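PDB 6INX: N-acetylglucosaminidase from Paenibacillus barengoltzii, which probably hydrolyses beta-glycosidic bonds of N-acetylglucosamine in glycans, as a member of glycoside hydrolase family 18. Local coordinates for residues Thr195-Asn200 and Glu284-Pro289; Gly233-Ser238 and Ser299-Met304. All coordinates share one frame; numbering follows the deposited sequence.

Overall arrangement
Both contacts lie where the TIM barrel of this family 18 hydrolase meets the antiparallel sheet inserted between its last two strands, 230-235 and 320-324. The centres of interactions 1 and 2 are about 10 Å apart. Interaction 1 sets the loop after barrel strand 179-183 against a hairpin of that sheet; interaction 2 joins the end of barrel strand 230-235 to the exit of strand 297-299. His198 ties them together: its N is 2.8 Å from Ser299 OG and its NE2 3.0 Å from Tyr237 O, both probable hydrogen bonds. The loops at these strand ends lie on the C-terminal side of the barrel, where TIM-barrel enzymes keep their active sites.

Interaction 1 (Thr195-Asn200 and Glu284-Pro289); sequences TGHHTN and EEAKAP
A buried contact of an imidazole with two alanine methyls, His197 against Ala286 and Ala288, joins the loop after barrel strand 179-183 to a hairpin turn of the inserted antiparallel sheet. No direct hydrogen bond crosses between 195-200 and 284-289; van der Waals packing and water carry the contact. The Ala288 methyl stands over one face of the His197 ring as a CH-pi contact, its CB 3.9 Å from the centroid and 17° off the ring normal. Ala286 CB approaches the same ring obliquely, 3.6 Å from CD2, and also meets Asn200 CB at 4.1 Å. With CG anti to its own carbonyl carbon (chi1 -59°), His197 carries its ring out to the two methyls. Both ring nitrogens have polar partners: NE2 bonds Asp283, while a water 2.8 Å from ND1 donates to Pro289 O at 2.7 Å. These partners, with the methyl over its face, probably restrain rotation of the ring. A second water lies between Lys287 O and Thr199 O, the link to Thr199 being long and weak. The turn closes with a G1 beta bulge, in which Lys287 and Ala288 both face Asp283, and Lys287 NZ folds back to donate to Glu284 O at 2.8 Å in the carbonyl plane. Asn200 ND2 turns to Tyr202 O within its own loop. Around the contact, Pro289 packs on Arg280 and Trp282 of strand 279-283 and on Ser305 of helix 303-316, while His198 touches Arg239 of strand 237-241.

Interaction 2 (Gly233-Ser238 and Ser299-Met304); sequences GAAFYS and SYDDEM
Ser238 and Tyr300 bring the two backbones closest, with CA atoms 4.5 Å apart, as 234-238 and 299-301 run roughly antiparallel, their end-to-end directions 145° apart. Near this point Ser238 CA lies 3.0 Å from Ser299 O, and the CB atoms of Ser238 and Tyr300 touch at 4.0 Å. Further along, the Asp301 carboxylate reaches the end of barrel strand 230-235. Its OD2 accepts the Ala235 N-H at 3.0 Å in a fairly straight bond (163°), met on the anti side 16° out of the carboxylate plane, and also lies 3.5 Å from Ala234 CB. The same oxygen forms a salt bridge with Lys309, whereas OD1 takes the Ser305 hydroxyl; these partners hold the carboxylate in place, and the lysine probably favours its ionised form. A water accepts from Asp301 N and can donate to Ala235 O, probably adding a bridge between the two backbones. Were Asp301 an alanine, the Ala235 N-H would probably lose its acceptor, Lys309 this counter-charge and Ser305 its carboxylate partner. Here the chain passes from the barrel into the inserted sheet, strand 230-235 leading through Phe236 into strand 237-241, the antiparallel neighbour of strand 297-299. Ser238 and Tyr300 both pack on Leu268 of helix 265-272, and Asp302 N-caps helix 303-316.

Interaction 1 (Thr195-Asn200 and Glu284-Pro289)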
ATOM      1  N   THR A 195       6.807  -7.600   6.657  1.00 10.74           N
ATOM      2  CA  THR A 195       7.396  -6.823   7.732  1.00 10.43           C
ATOM      3  C   THR A 195       7.940  -5.499   7.206  1.00 10.81           C
ATOM      4  O   THR A 195       8.258  -5.336   6.018  1.00 10.91           O
ATOM      5  CB  THR A 195       8.528  -7.584   8.424  1.00 10.01           C
ATOM      6  OG1 THR A 195       9.627  -7.767   7.516  1.00 10.31           O
ATOM      7  CG2 THR A 195       8.063  -8.947   8.913  1.00 12.38           C
ATOM      8  N   GLY A 196       8.031  -4.538   8.114  1.00  9.17           N
ATOM      9  CA  GLY A 196       8.630  -3.259   7.796  1.00  8.51           C
ATOM     10  C   GLY A 196       8.506  -2.337   8.991  1.00  9.86           C
ATOM     11  O   GLY A 196       8.046  -2.738  10.056  1.00 12.20           O
ATOM     12  N   HIS A 197       8.917  -1.095   8.784  1.00  9.74           N
ATOM     13  CA  HIS A 197       8.939  -0.126   9.872  1.00  9.42           C
ATOM     14  C   HIS A 197       7.570   0.523  10.013  1.00 10.84           C
ATOM     15  O   HIS A 197       7.024   1.038   9.036  1.00 10.72           O
ATOM     16  CB  HIS A 197       9.956   0.957   9.533  1.00  8.80           C
ATOM     17  CG  HIS A 197      11.342   0.435   9.316  1.00 10.79           C
ATOM     18  ND1 HIS A 197      12.020  -0.284  10.276  1.00 13.04           N
ATOM     19  CD2 HIS A 197      12.170   0.517   8.248  1.00 12.65           C
ATOM     20  CE1 HIS A 197      13.213  -0.618   9.812  1.00 10.18           C
ATOM     21  NE2 HIS A 197      13.330  -0.141   8.583  1.00 12.45           N
ATOM     22  N   HIS A 198       7.039   0.563  11.237  1.00  9.45           N
ATOM     23  CA  HIS A 198       5.700   1.116  11.416  1.00  9.74           C
ATOM     24  C   HIS A 198       5.691   2.622  11.613  1.00 10.85           C
ATOM     25  O   HIS A 198       4.642   3.252  11.439  1.00  9.97           O
ATOM     26  CB  HIS A 198       4.916   0.336  12.495  1.00 10.19           C
ATOM     27  CG  HIS A 198       5.028   0.885  13.888  1.00  8.75           C
ATOM     28  ND1 HIS A 198       4.082   1.724  14.433  1.00  9.70           N
ATOM     29  CD2 HIS A 198       5.908   0.616  14.883  1.00 10.02           C
ATOM     30  CE1 HIS A 198       4.401   1.995  15.686  1.00  8.59           C
ATOM     31  NE2 HIS A 198       5.508   1.337  15.984  1.00 11.58           N
ATOM     32  N   THR A 199       6.836   3.211  11.947  1.00 10.29           N
ATOM     33  CA  THR A 199       6.891   4.622  12.295  1.00 10.68           C
ATOM     34  C   THR A 199       8.181   5.249  11.756  1.00  9.85           C
ATOM     35  O   THR A 199       8.820   6.082  12.404  1.00 11.74           O
ATOM     36  CB  THR A 199       6.624   4.807  13.794  1.00 11.03           C
ATOM     37  OG1 THR A 199       6.453   6.193  14.112  1.00 11.38           O
ATOM     38  CG2 THR A 199       7.712   4.170  14.667  1.00 10.44           C
ATOM     39  N   ASN A 200       8.535   4.882  10.525  1.00  9.93           N
ATOM     40  CA  ASN A 200       9.821   5.250   9.942  1.00  9.34           C
ATOM     41  C   ASN A 200       9.849   6.679   9.410  1.00 11.24           C
ATOM     42  O   ASN A 200       8.942   7.119   8.698  1.00 11.18           O
ATOM     43  CB  ASN A 200      10.181   4.300   8.793  1.00  9.90           C
ATOM     44  CG  ASN A 200       9.074   4.174   7.733  1.00 12.26           C
ATOM     45  OD1 ASN A 200       7.882   4.008   8.056  1.00 12.25           O
ATOM     46  ND2 ASN A 200       9.471   4.222   6.453  1.00 11.67           N
ATOM     47  N   GLU A 284      19.878   2.590   8.498  1.00 13.52           N
ATOM     48  CA  GLU A 284      20.457   3.902   8.243  1.00 14.85           C
ATOM     49  C   GLU A 284      19.716   4.675   7.165  1.00 15.98           C
ATOM     50  O   GLU A 284      19.859   5.898   7.097  1.00 18.34           O
ATOM     51  CB  GLU A 284      21.937   3.773   7.857  1.00 18.83           C
ATOM     52  CG  GLU A 284      22.842   3.310   8.985  1.00 27.74           C
ATOM     53  CD  GLU A 284      24.311   3.329   8.601  1.00 39.73           C
ATOM     54  OE1 GLU A 284      24.825   4.416   8.255  1.00 41.87           O
ATOM     55  OE2 GLU A 284      24.953   2.258   8.645  1.00 44.53           O
ATOM     56  N   GLU A 285      18.939   4.005   6.315  1.00 13.97           N
ATOM     57  CA  GLU A 285      18.185   4.756   5.325  1.00 13.00           C
ATOM     58  C   GLU A 285      16.875   5.271   5.906  1.00 13.66           C
ATOM     59  O   GLU A 285      16.561   6.453   5.778  1.00 14.86           O
ATOM     60  CB  GLU A 285      17.916   3.918   4.074  1.00 16.89           C
ATOM     61  CG  GLU A 285      17.289   4.751   2.961  1.00 17.34           C
ATOM     62  CD  GLU A 285      17.105   3.973   1.671  1.00 20.38           C
ATOM     63  OE1 GLU A 285      17.185   2.734   1.712  1.00 20.13           O
ATOM     64  OE2 GLU A 285      16.873   4.603   0.620  1.00 26.73           O
ATOM     65  N   ALA A 286      16.126   4.395   6.570  1.00 13.17           N
ATOM     66  CA  ALA A 286      14.840   4.795   7.124  1.00 10.06           C
ATOM     67  C   ALA A 286      14.997   5.629   8.385  1.00 11.69           C
ATOM     68  O   ALA A 286      14.042   6.300   8.789  1.00 11.20           O
ATOM     69  CB  ALA A 286      14.022   3.543   7.443  1.00 12.45           C
ATOM     70  N   LYS A 287      16.175   5.576   9.019  1.00 12.14           N
ATOM     71  CA  LYS A 287      16.406   6.138  10.357  1.00 14.65           C
ATOM     72  C   LYS A 287      15.491   5.500  11.407  1.00 12.36           C
ATOM     73  O   LYS A 287      14.827   6.187  12.189  1.00 12.84           O
ATOM     74  CB  LYS A 287      16.320   7.672  10.388  1.00 14.18           C
ATOM     75  CG  LYS A 287      17.152   8.423   9.345  1.00 16.51           C
ATOM     76  CD  LYS A 287      18.623   8.057   9.399  1.00 20.23           C
ATOM     77  CE  LYS A 287      19.415   8.892   8.395  1.00 20.62           C
ATOM     78  NZ  LYS A 287      20.782   8.344   8.156  1.00 22.43           N
ATOM     79  N   ALA A 288      15.467   4.167  11.432  1.00 11.65           N
ATOM     80  CA  ALA A 288      14.573   3.433  12.318  1.00 11.92           C
ATOM     81  C   ALA A 288      15.245   2.204  12.914  1.00 11.91           C
ATOM     82  O   ALA A 288      15.979   1.492  12.208  1.00 11.87           O
ATOM     83  CB  ALA A 288      13.302   2.992  11.570  1.00 12.00           C
ATOM     84  N   PRO A 289      15.006   1.920  14.193  1.00 11.77           N
ATOM     85  CA  PRO A 289      15.509   0.686  14.794  1.00 13.01           C
ATOM     86  C   PRO A 289      14.520  -0.457  14.648  1.00 11.27           C
ATOM     87  O   PRO A 289      13.308  -0.265  14.535  1.00 11.89           O
ATOM     88  CB  PRO A 289      15.630   1.082  16.271  1.00 11.07           C
ATOM     89  CG  PRO A 289      14.385   1.929  16.492  1.00 11.32           C
ATOM     90  CD  PRO A 289      14.265   2.738  15.176  1.00 10.69           C
TER
HETATM   91  O   HOH W   1      11.176   0.217  12.873  1.00 11.36           O
HETATM   92  O   HOH W   2      12.116   6.540  12.166  1.00 12.77           O

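Interaction 2 (Gly233-Ser238 and Ser299-Met304)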
ATOM      1  N   GLY A 233       4.216  12.218  13.943  1.00 11.73           N
ATOM      2  CA  GLY A 233       3.930  11.253  14.996  1.00 11.61           C
ATOM      3  C   GLY A 233       5.111  10.379  15.371  1.00 10.91           C
ATOM      4  O   GLY A 233       5.863   9.918  14.500  1.00 10.98           O
ATOM      5  N   ALA A 234       5.237  10.127  16.676  1.00 12.79           N
ATOM      6  CA  ALA A 234       6.169   9.174  17.260  1.00 10.41           C
ATOM      7  C   ALA A 234       5.386   8.158  18.071  1.00 13.04           C
ATOM      8  O   ALA A 234       4.361   8.478  18.683  1.00 13.21           O
ATOM      9  CB  ALA A 234       7.177   9.861  18.195  1.00 14.26           C
ATOM     10  N   ALA A 235       5.878   6.930  18.088  1.00 11.70           N
ATOM     11  CA  ALA A 235       5.189   5.828  18.735  1.00 10.76           C
ATOM     12  C   ALA A 235       6.027   5.339  19.903  1.00 10.62           C
ATOM     13  O   ALA A 235       7.209   5.031  19.733  1.00 12.25           O
ATOM     14  CB  ALA A 235       4.961   4.682  17.751  1.00 11.89           C
ATOM     15  N   PHE A 236       5.407   5.247  21.077  1.00 12.02           N
ATOM     16  CA  PHE A 236       6.045   4.670  22.258  1.00  9.04           C
ATOM     17  C   PHE A 236       5.788   3.168  22.385  1.00 10.80           C
ATOM     18  O   PHE A 236       5.807   2.622  23.498  1.00 13.69           O
ATOM     19  CB  PHE A 236       5.582   5.403  23.525  1.00 11.64           C
ATOM     20  CG  PHE A 236       6.098   6.817  23.672  1.00 10.77           C
ATOM     21  CD1 PHE A 236       6.784   7.472  22.662  1.00 12.32           C
ATOM     22  CD2 PHE A 236       5.857   7.506  24.857  1.00 12.64           C
ATOM     23  CE1 PHE A 236       7.242   8.779  22.840  1.00 13.66           C
ATOM     24  CE2 PHE A 236       6.314   8.805  25.035  1.00 12.95           C
ATOM     25  CZ  PHE A 236       6.991   9.439  24.036  1.00 13.58           C
ATOM     26  N   TYR A 237       5.566   2.478  21.265  1.00 10.70           N
ATOM     27  CA  TYR A 237       5.222   1.057  21.270  1.00  9.54           C
ATOM     28  C   TYR A 237       5.617   0.491  19.913  1.00  9.65           C
ATOM     29  O   TYR A 237       5.918   1.233  18.971  1.00 11.20           O
ATOM     30  CB  TYR A 237       3.713   0.847  21.507  1.00 13.80           C
ATOM     31  CG  TYR A 237       2.937   1.385  20.335  1.00 12.54           C
ATOM     32  CD1 TYR A 237       2.645   2.735  20.246  1.00 13.40           C
ATOM     33  CD2 TYR A 237       2.575   0.559  19.267  1.00 12.23           C
ATOM     34  CE1 TYR A 237       1.993   3.265  19.147  1.00 11.16           C
ATOM     35  CE2 TYR A 237       1.915   1.075  18.170  1.00 11.76           C
ATOM     36  CZ  TYR A 237       1.634   2.426  18.118  1.00 12.30           C
ATOM     37  OH  TYR A 237       1.003   2.944  17.024  1.00 14.36           O
ATOM     38  N   SER A 238       5.559  -0.833  19.807  1.00 10.96           N
ATOM     39  CA  SER A 238       6.023  -1.539  18.623  1.00 11.12           C
ATOM     40  C   SER A 238       4.886  -2.182  17.837  1.00 12.12           C
ATOM     41  O   SER A 238       3.782  -2.396  18.334  1.00 11.86           O
ATOM     42  CB  SER A 238       7.038  -2.620  19.011  1.00 11.47           C
ATOM     43  OG  SER A 238       6.442  -3.669  19.759  1.00 12.26           O
ATOM     44  N   SER A 299       9.230  -3.686  15.122  1.00 10.12           N
ATOM     45  CA  SER A 299       9.518  -2.329  14.674  1.00  9.56           C
ATOM     46  C   SER A 299       9.115  -1.350  15.771  1.00  9.17           C
ATOM     47  O   SER A 299       8.038  -1.483  16.351  1.00 10.10           O
ATOM     48  CB  SER A 299       8.673  -2.016  13.434  1.00  9.45           C
ATOM     49  OG  SER A 299       8.679  -0.634  13.174  1.00  9.96           O
ATOM     50  N   TYR A 300       9.944  -0.335  16.027  1.00  9.19           N
ATOM     51  CA  TYR A 300       9.648   0.588  17.123  1.00  8.71           C
ATOM     52  C   TYR A 300      10.364   1.913  16.892  1.00  9.82           C
ATOM     53  O   TYR A 300      11.122   2.062  15.939  1.00 13.29           O
ATOM     54  CB  TYR A 300      10.004  -0.051  18.480  1.00 10.08           C
ATOM     55  CG  TYR A 300      11.482  -0.244  18.748  1.00 10.53           C
ATOM     56  CD1 TYR A 300      12.238  -1.131  17.995  1.00 10.93           C
ATOM     57  CD2 TYR A 300      12.117   0.444  19.778  1.00 11.62           C
ATOM     58  CE1 TYR A 300      13.589  -1.321  18.245  1.00 11.64           C
ATOM     59  CE2 TYR A 300      13.478   0.255  20.040  1.00 11.97           C
ATOM     60  CZ  TYR A 300      14.201  -0.630  19.271  1.00 12.02           C
ATOM     61  OH  TYR A 300      15.550  -0.824  19.522  1.00 14.36           O
ATOM     62  N   ASP A 301      10.089   2.878  17.781  1.00  9.60           N
ATOM     63  CA  ASP A 301      10.789   4.158  17.870  1.00 11.06           C
ATOM     64  C   ASP A 301      11.668   4.138  19.118  1.00 12.09           C
ATOM     65  O   ASP A 301      11.287   3.570  20.152  1.00 12.06           O
ATOM     66  CB  ASP A 301       9.773   5.306  18.073  1.00 12.54           C
ATOM     67  CG  ASP A 301       9.645   6.244  16.863  1.00 12.93           C
ATOM     68  OD1 ASP A 301      10.516   6.252  15.967  1.00 12.51           O
ATOM     69  OD2 ASP A 301       8.639   6.998  16.820  1.00 12.37           O
ATOM     70  N   ASP A 302      12.849   4.749  19.024  1.00 13.77           N
ATOM     71  CA  ASP A 302      13.665   4.906  20.226  1.00 15.30           C
ATOM     72  C   ASP A 302      14.209   6.326  20.323  1.00 12.93           C
ATOM     73  O   ASP A 302      13.798   7.196  19.555  1.00 12.24           O
ATOM     74  CB  ASP A 302      14.765   3.831  20.306  1.00 14.70           C
ATOM     75  CG  ASP A 302      15.826   3.959  19.219  1.00 16.08           C
ATOM     76  OD1 ASP A 302      15.789   4.904  18.412  1.00 14.74           O
ATOM     77  OD2 ASP A 302      16.728   3.099  19.179  1.00 18.85           O
ATOM     78  N   GLU A 303      15.133   6.583  21.257  1.00 13.29           N
ATOM     79  CA  GLU A 303      15.680   7.934  21.361  1.00 14.44           C
ATOM     80  C   GLU A 303      16.417   8.342  20.088  1.00 14.05           C
ATOM     81  O   GLU A 303      16.428   9.526  19.729  1.00 15.63           O
ATOM     82  CB  GLU A 303      16.606   8.044  22.578  1.00 16.07           C
ATOM     83  CG  GLU A 303      15.939   7.693  23.905  1.00 14.89           C
ATOM     84  CD  GLU A 303      16.129   6.237  24.303  1.00 21.96           C
ATOM     85  OE1 GLU A 303      15.972   5.333  23.448  1.00 22.50           O
ATOM     86  OE2 GLU A 303      16.452   5.991  25.480  1.00 23.70           O
ATOM     87  N   MET A 304      17.012   7.377  19.386  1.00 14.75           N
ATOM     88  CA  MET A 304      17.769   7.668  18.169  1.00 17.91           C
ATOM     89  C   MET A 304      16.842   8.100  17.030  1.00 14.61           C
ATOM     90  O   MET A 304      17.064   9.132  16.386  1.00 14.86           O
ATOM     91  CB  MET A 304      18.581   6.427  17.786  1.00 21.37           C
ATOM     92  CG  MET A 304      19.673   6.606  16.746  1.00 22.31           C
ATOM     93  SD  MET A 304      20.655   5.087  16.569  1.00 23.93           S
ATOM     94  CE  MET A 304      21.603   5.100  18.089  1.00 26.82           C
TER
HETATM   95  O   HOH W   3       8.716   2.660  20.490  1.00 14.28           O